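Local coordinates for inorganic pyrophosphatase (Ehrlichia chaffeensis, PDB 3LO0), which probably hydrolyses inorganic pyrophosphate to two phosphate ions, with magnesium as cofactor, working as a homohexamer, at residues Pro90-Val95 / Asp124-Ala129; Val112-Met117 / Val180-Lys185. One frame throughout, in Å; residues are numbered along the deposited sequence.

Contacts 1 and 2 share one curved sheet: 112-117 is the antiparallel neighbour of 124-129, which in turn pairs in parallel with 90-95, while helix segment 180-185 leans on 112-117. Their centres lie about 8 Å apart. They are sewn together by a probable hydrogen bond, Val112 N to Leu128 O at 2.8 Å, and by Val114 CG2 packing on Val125 CB at 3.5 Å. Contact 1 carries Asp92 and Asp124, predicted magnesium ligands, beside Lys126 and a bound sulfate. Contact 2 is packing outside the predicted site: the side chain of Val114 is about 9 Å from those of Asp92 and Asp124.

Contact 1: residues Pro90-Val95 / Asp124-Ala129; sequences PVDVLV and DVKILA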
loop_
_atom_site.group_PDB
_atom_site.type_symbol
_atom_site.label_atom_id
_atom_site.label_comp_id
_atom_site.label_asym_id
_atom_site.label_seq_id
_atom_site.Cartn_x
_atom_site.Cartn_y
_atom_site.Cartn_z
ATOM N N PRO A 90 -6.934 -17.276 25.073
ATOM C CA PRO A 90 -7.866 -16.127 25.149
ATOM C C PRO A 90 -8.965 -16.223 24.117
ATOM O O PRO A 90 -8.788 -16.920 23.115
ATOM C CB PRO A 90 -6.963 -14.928 24.882
ATOM C CG PRO A 90 -5.581 -15.398 25.382
ATOM C CD PRO A 90 -5.533 -16.829 24.905
ATOM N N VAL A 91 -10.084 -15.512 24.352
ATOM C CA VAL A 91 -11.183 -15.451 23.400
ATOM C C VAL A 91 -10.753 -14.679 22.139
ATOM O O VAL A 91 -10.226 -13.575 22.239
ATOM C CB VAL A 91 -12.420 -14.739 24.037
ATOM C CG1 VAL A 91 -13.558 -14.603 23.033
ATOM C CG2 VAL A 91 -12.877 -15.468 25.297
ATOM N N ASP A 92 -10.971 -15.259 20.964
ATOM C CA ASP A 92 -10.621 -14.586 19.709
ATOM C C ASP A 92 -11.801 -13.785 19.187
ATOM O O ASP A 92 -12.977 -14.219 19.255
ATOM C CB ASP A 92 -10.230 -15.610 18.640
ATOM C CG ASP A 92 -9.003 -16.408 19.023
ATOM O OD1 ASP A 92 -8.064 -15.810 19.608
ATOM O OD2 ASP A 92 -8.997 -17.631 18.737
ATOM N N VAL A 93 -11.462 -12.654 18.587
ATOM C CA VAL A 93 -12.426 -11.690 18.146
ATOM C C VAL A 93 -12.079 -11.174 16.738
ATOM O O VAL A 93 -10.943 -10.743 16.470
ATOM C CB VAL A 93 -12.498 -10.494 19.122
ATOM C CG1 VAL A 93 -13.617 -9.523 18.718
ATOM C CG2 VAL A 93 -12.660 -10.969 20.527
ATOM N N LEU A 94 -13.092 -11.176 15.875
ATOM C CA LEU A 94 -13.073 -10.420 14.630
ATOM C C LEU A 94 -13.686 -9.053 14.858
ATOM O O LEU A 94 -14.830 -8.963 15.292
ATOM C CB LEU A 94 -13.902 -11.134 13.564
ATOM C CG LEU A 94 -13.356 -12.517 13.224
ATOM C CD1 LEU A 94 -14.491 -13.485 12.919
ATOM C CD2 LEU A 94 -12.357 -12.393 12.044
ATOM N N VAL A 95 -12.961 -7.991 14.542
ATOM C CA VAL A 95 -13.513 -6.658 14.643
ATOM C C VAL A 95 -13.677 -6.083 13.251
ATOM O O VAL A 95 -12.706 -5.816 12.583
ATOM C CB VAL A 95 -12.658 -5.717 15.485
ATOM C CG1 VAL A 95 -13.401 -4.374 15.726
ATOM C CG2 VAL A 95 -12.269 -6.393 16.846
ATOM N N ASP A 124 -14.722 -24.444 18.382
ATOM C CA ASP A 124 -13.857 -23.261 18.213
ATOM C C ASP A 124 -14.750 -22.060 17.825
ATOM O O ASP A 124 -15.328 -22.062 16.742
ATOM C CB ASP A 124 -12.806 -23.575 17.124
ATOM C CG ASP A 124 -11.803 -22.415 16.854
ATOM O OD1 ASP A 124 -11.375 -21.680 17.771
ATOM O OD2 ASP A 124 -11.405 -22.290 15.679
ATOM N N VAL A 125 -14.888 -21.064 18.698
ATOM C CA VAL A 125 -15.767 -19.896 18.409
ATOM C C VAL A 125 -14.959 -18.626 18.125
ATOM O O VAL A 125 -13.882 -18.448 18.670
ATOM C CB VAL A 125 -16.729 -19.558 19.577
ATOM C CG1 VAL A 125 -17.570 -20.783 19.988
ATOM C CG2 VAL A 125 -15.950 -18.984 20.772
ATOM N N LYS A 126 -15.499 -17.753 17.274
ATOM C CA LYS A 126 -14.885 -16.473 16.967
ATOM C C LYS A 126 -15.955 -15.425 17.194
ATOM O O LYS A 126 -16.963 -15.426 16.498
ATOM C CB LYS A 126 -14.405 -16.396 15.509
ATOM C CG LYS A 126 -13.640 -17.633 15.051
ATOM C CD LYS A 126 -12.261 -17.681 15.670
ATOM C CE LYS A 126 -11.548 -18.922 15.237
ATOM N NZ LYS A 126 -10.284 -19.013 15.913
ATOM N N ILE A 127 -15.737 -14.555 18.167
ATOM C CA ILE A 127 -16.622 -13.416 18.395
ATOM C C ILE A 127 -16.553 -12.480 17.201
ATOM O O ILE A 127 -15.477 -12.286 16.637
ATOM C CB ILE A 127 -16.238 -12.658 19.664
ATOM C CG1 ILE A 127 -16.186 -13.577 20.888
ATOM C CG2 ILE A 127 -17.244 -11.553 19.921
ATOM C CD1 ILE A 127 -17.477 -14.385 21.113
ATOM N N LEU A 128 -17.707 -11.975 16.753
ATOM C CA LEU A 128 -17.784 -10.885 15.779
ATOM C C LEU A 128 -18.201 -9.627 16.532
ATOM O O LEU A 128 -19.203 -9.600 17.238
ATOM C CB LEU A 128 -18.790 -11.168 14.650
ATOM C CG LEU A 128 -18.950 -10.061 13.588
ATOM C CD1 LEU A 128 -17.639 -9.880 12.824
ATOM C CD2 LEU A 128 -20.214 -10.298 12.647
ATOM N N ALA A 129 -17.435 -8.559 16.370
ATOM C CA ALA A 129 -17.688 -7.321 17.094
ATOM C C ALA A 129 -17.469 -6.149 16.164
ATOM O O ALA A 129 -16.869 -6.297 15.087
ATOM C CB ALA A 129 -16.741 -7.229 18.339
HETATM O O HOH W 1 -12.182 -17.896 20.975
#
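The carboxylates of Asp92 and Asp124 both form long salt bridges with Lys126 NZ. NZ meets Asp92 on the OD2 side at 3.4 Å, clearly out of the carboxylate plane, and Tyr77 packs against the same aspartate. NZ faces both oxygens of Asp124 almost equally, 3.4 Å from OD1, and lies moderately off that plane. The hydrogen bonds within both salt bridges are weak; Tyr77 OH is the stronger partner of NZ, and a bound sulfate, probably from the crystallisation liquor, makes a long, weak ion pair with it. A bend at chi2 (-73°) carries the otherwise extended lysine alongside Asp92, the two side chains pointing the same way.

Beyond the salt bridges, strands 92-95 and 124-129 run parallel within the barrel of the soluble pyrophosphatase fold. Asp92 O accepts from Ile127 N, Leu94 N gives a near-straight bond to Ile127 O (2.7 Å, 165° at the hydrogen), and Leu94 O accepts from Ala129 N. One step earlier a water takes over, accepting from Asp92 N and donating to Val125 O, 2.9 Å from each. Val93, Val95, Ile127 and Ala129 line one face, where Val91 CG1 also presses on Ile127 CG1 at 3.5 Å. Leu94 and Leu128 occupy the other, against helix 150-162.

Asp92 OD2 and Asp124 OD1 stay 4.8 Å apart, NZ bridging them from one side. Two acids gathered round one lysine are consistent with the predicted magnesium site, the lysine probably offsetting their mutual repulsion.

Contact 2: residues Val112-Met117 / Val180-Lys185; sequences VGVLVM and VTVAEK
Val114 and Ala183 join helix 180-189 to the pyrophosphatase barrel, on the face of strand 112-117 that carries Val114, opposite Leu115 and helix 150-162. They meet at a classic beta bulge in which Val112 and Gly113 both face Leu128 of the adjoining strand. Strand 112-117 and helix segment 180-185 cross at 74°, their axes only 5.9 Å apart, a closeness consistent with Gly113 and Ala183 at the crossing.

Val114 supplies the main strand side chain. Its CG1 sits wedged between the backbone N and carbonyl carbon (chi1 58°), and from there reaches Val182 CG1 at 4.1 Å; the two valines meet at about a right angle. The other methyl, CG2, belongs to the sheet side of the residue, where Val125 and Ile127 are neighbours. Val114 thus fills the corner between helix and strand 124-131 with its two branches. Val182, one residue before Ala183, meets it with CG1.

At the start of the helix Val180 also has CG1 in the tight slot between N and carbonyl carbon (chi1 52°), which leaves CG2 directed at the bulge, 4.1 Å from Val112 CA, while CB lies 3.6 Å from Val112 O. That carbonyl comes within 3.5 Å of Val180 N, but the angle is too poor for a hydrogen bond; the amide instead donates to Asp144, and Val182 N to Asp179.

No hydrogen bond links the two segments, so contact is by packing alone. Ala183 points its single methyl at the strand, CB resting 4.0 Å from Val114 CB and, closer still, 3.4 Å from the carbonyl oxygen O of Gly113.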
loop_
_atom_site.group_PDB
_atom_site.type_symbol
_atom_site.label_atom_id
_atom_site.label_comp_id
_atom_site.label_asym_id
_atom_site.label_seq_id
_atom_site.Cartn_x
_atom_site.Cartn_y
_atom_site.Cartn_z
ATOM N N VAL A 112 -21.336 -8.486 18.606
ATOM C CA VAL A 112 -22.654 -8.557 18.015
ATOM C C VAL A 112 -23.086 -9.965 17.655
ATOM O O VAL A 112 -24.217 -10.162 17.203
ATOM C CB VAL A 112 -22.763 -7.650 16.797
ATOM C CG1 VAL A 112 -22.515 -6.194 17.241
ATOM C CG2 VAL A 112 -21.778 -8.074 15.695
ATOM N N GLY A 113 -22.208 -10.938 17.879
ATOM C CA GLY A 113 -22.474 -12.300 17.476
ATOM C C GLY A 113 -21.248 -13.151 17.648
ATOM O O GLY A 113 -20.194 -12.653 18.097
ATOM N N VAL A 114 -21.401 -14.429 17.305
ATOM C CA VAL A 114 -20.331 -15.395 17.375
ATOM C C VAL A 114 -20.470 -16.452 16.255
ATOM O O VAL A 114 -21.575 -16.932 15.945
ATOM C CB VAL A 114 -20.250 -16.019 18.813
ATOM C CG1 VAL A 114 -21.570 -16.679 19.212
ATOM C CG2 VAL A 114 -19.084 -16.985 18.920
ATOM N N LEU A 115 -19.342 -16.761 15.630
ATOM C CA LEU A 115 -19.251 -17.796 14.653
ATOM C C LEU A 115 -18.769 -19.042 15.389
ATOM O O LEU A 115 -17.710 -19.046 16.000
ATOM C CB LEU A 115 -18.270 -17.441 13.531
ATOM C CG LEU A 115 -18.046 -18.559 12.497
ATOM C CD1 LEU A 115 -19.383 -18.911 11.807
ATOM C CD2 LEU A 115 -17.000 -18.184 11.477
ATOM N N VAL A 116 -19.584 -20.076 15.334
ATOM C CA VAL A 116 -19.324 -21.335 16.061
ATOM C C VAL A 116 -18.892 -22.440 15.115
ATOM O O VAL A 116 -19.603 -22.742 14.153
ATOM C CB VAL A 116 -20.577 -21.750 16.842
ATOM C CG1 VAL A 116 -20.437 -23.199 17.376
ATOM C CG2 VAL A 116 -20.787 -20.788 17.988
ATOM N N MET A 117 -17.719 -23.026 15.379
ATOM C CA MET A 117 -17.148 -24.078 14.509
ATOM C C MET A 117 -16.607 -25.298 15.286
ATOM O O MET A 117 -16.185 -25.183 16.437
ATOM C CB MET A 117 -15.957 -23.539 13.711
ATOM C CG MET A 117 -16.242 -22.438 12.713
ATOM S SD MET A 117 -14.678 -21.616 12.357
ATOM C CE MET A 117 -14.753 -20.272 13.534
ATOM N N VAL A 180 -25.918 -11.976 19.646
ATOM C CA VAL A 180 -25.137 -11.161 20.563
ATOM C C VAL A 180 -25.138 -11.665 22.028
ATOM O O VAL A 180 -24.110 -11.615 22.705
ATOM C CB VAL A 180 -25.605 -9.703 20.466
ATOM C CG1 VAL A 180 -27.175 -9.614 20.645
ATOM C CG2 VAL A 180 -24.838 -8.818 21.482
ATOM N N THR A 181 -26.270 -12.189 22.500
ATOM C CA THR A 181 -26.405 -12.680 23.886
ATOM C C THR A 181 -25.527 -13.881 24.132
ATOM O O THR A 181 -24.878 -14.003 25.186
ATOM C CB THR A 181 -27.892 -13.076 24.183
ATOM O OG1 THR A 181 -28.724 -11.943 23.948
ATOM C CG2 THR A 181 -28.068 -13.570 25.622
ATOM N N VAL A 182 -25.501 -14.784 23.153
ATOM C CA VAL A 182 -24.648 -15.983 23.249
ATOM C C VAL A 182 -23.182 -15.536 23.298
ATOM O O VAL A 182 -22.394 -16.044 24.088
ATOM C CB VAL A 182 -24.848 -16.945 22.044
ATOM C CG1 VAL A 182 -23.934 -18.148 22.189
ATOM C CG2 VAL A 182 -26.328 -17.431 21.951
ATOM N N ALA A 183 -22.845 -14.533 22.482
ATOM C CA ALA A 183 -21.457 -14.060 22.422
ATOM C C ALA A 183 -21.030 -13.478 23.764
ATOM O O ALA A 183 -19.932 -13.725 24.255
ATOM C CB ALA A 183 -21.313 -13.025 21.298
ATOM N N GLU A 184 -21.923 -12.703 24.349
ATOM C CA GLU A 184 -21.729 -12.097 25.661
ATOM C C GLU A 184 -21.534 -13.134 26.760
ATOM O O GLU A 184 -20.695 -12.967 27.649
ATOM C CB GLU A 184 -22.907 -11.173 25.944
ATOM C CG GLU A 184 -22.851 -9.881 25.115
ATOM C CD GLU A 184 -24.054 -8.971 25.318
ATOM O OE1 GLU A 184 -23.923 -7.769 25.014
ATOM O OE2 GLU A 184 -25.127 -9.445 25.751
ATOM N N LYS A 185 -22.292 -14.227 26.674
ATOM C CA LYS A 185 -22.250 -15.304 27.661
ATOM C C LYS A 185 -20.930 -16.052 27.529
ATOM O O LYS A 185 -20.265 -16.407 28.528
ATOM C CB LYS A 185 -23.444 -16.264 27.435
#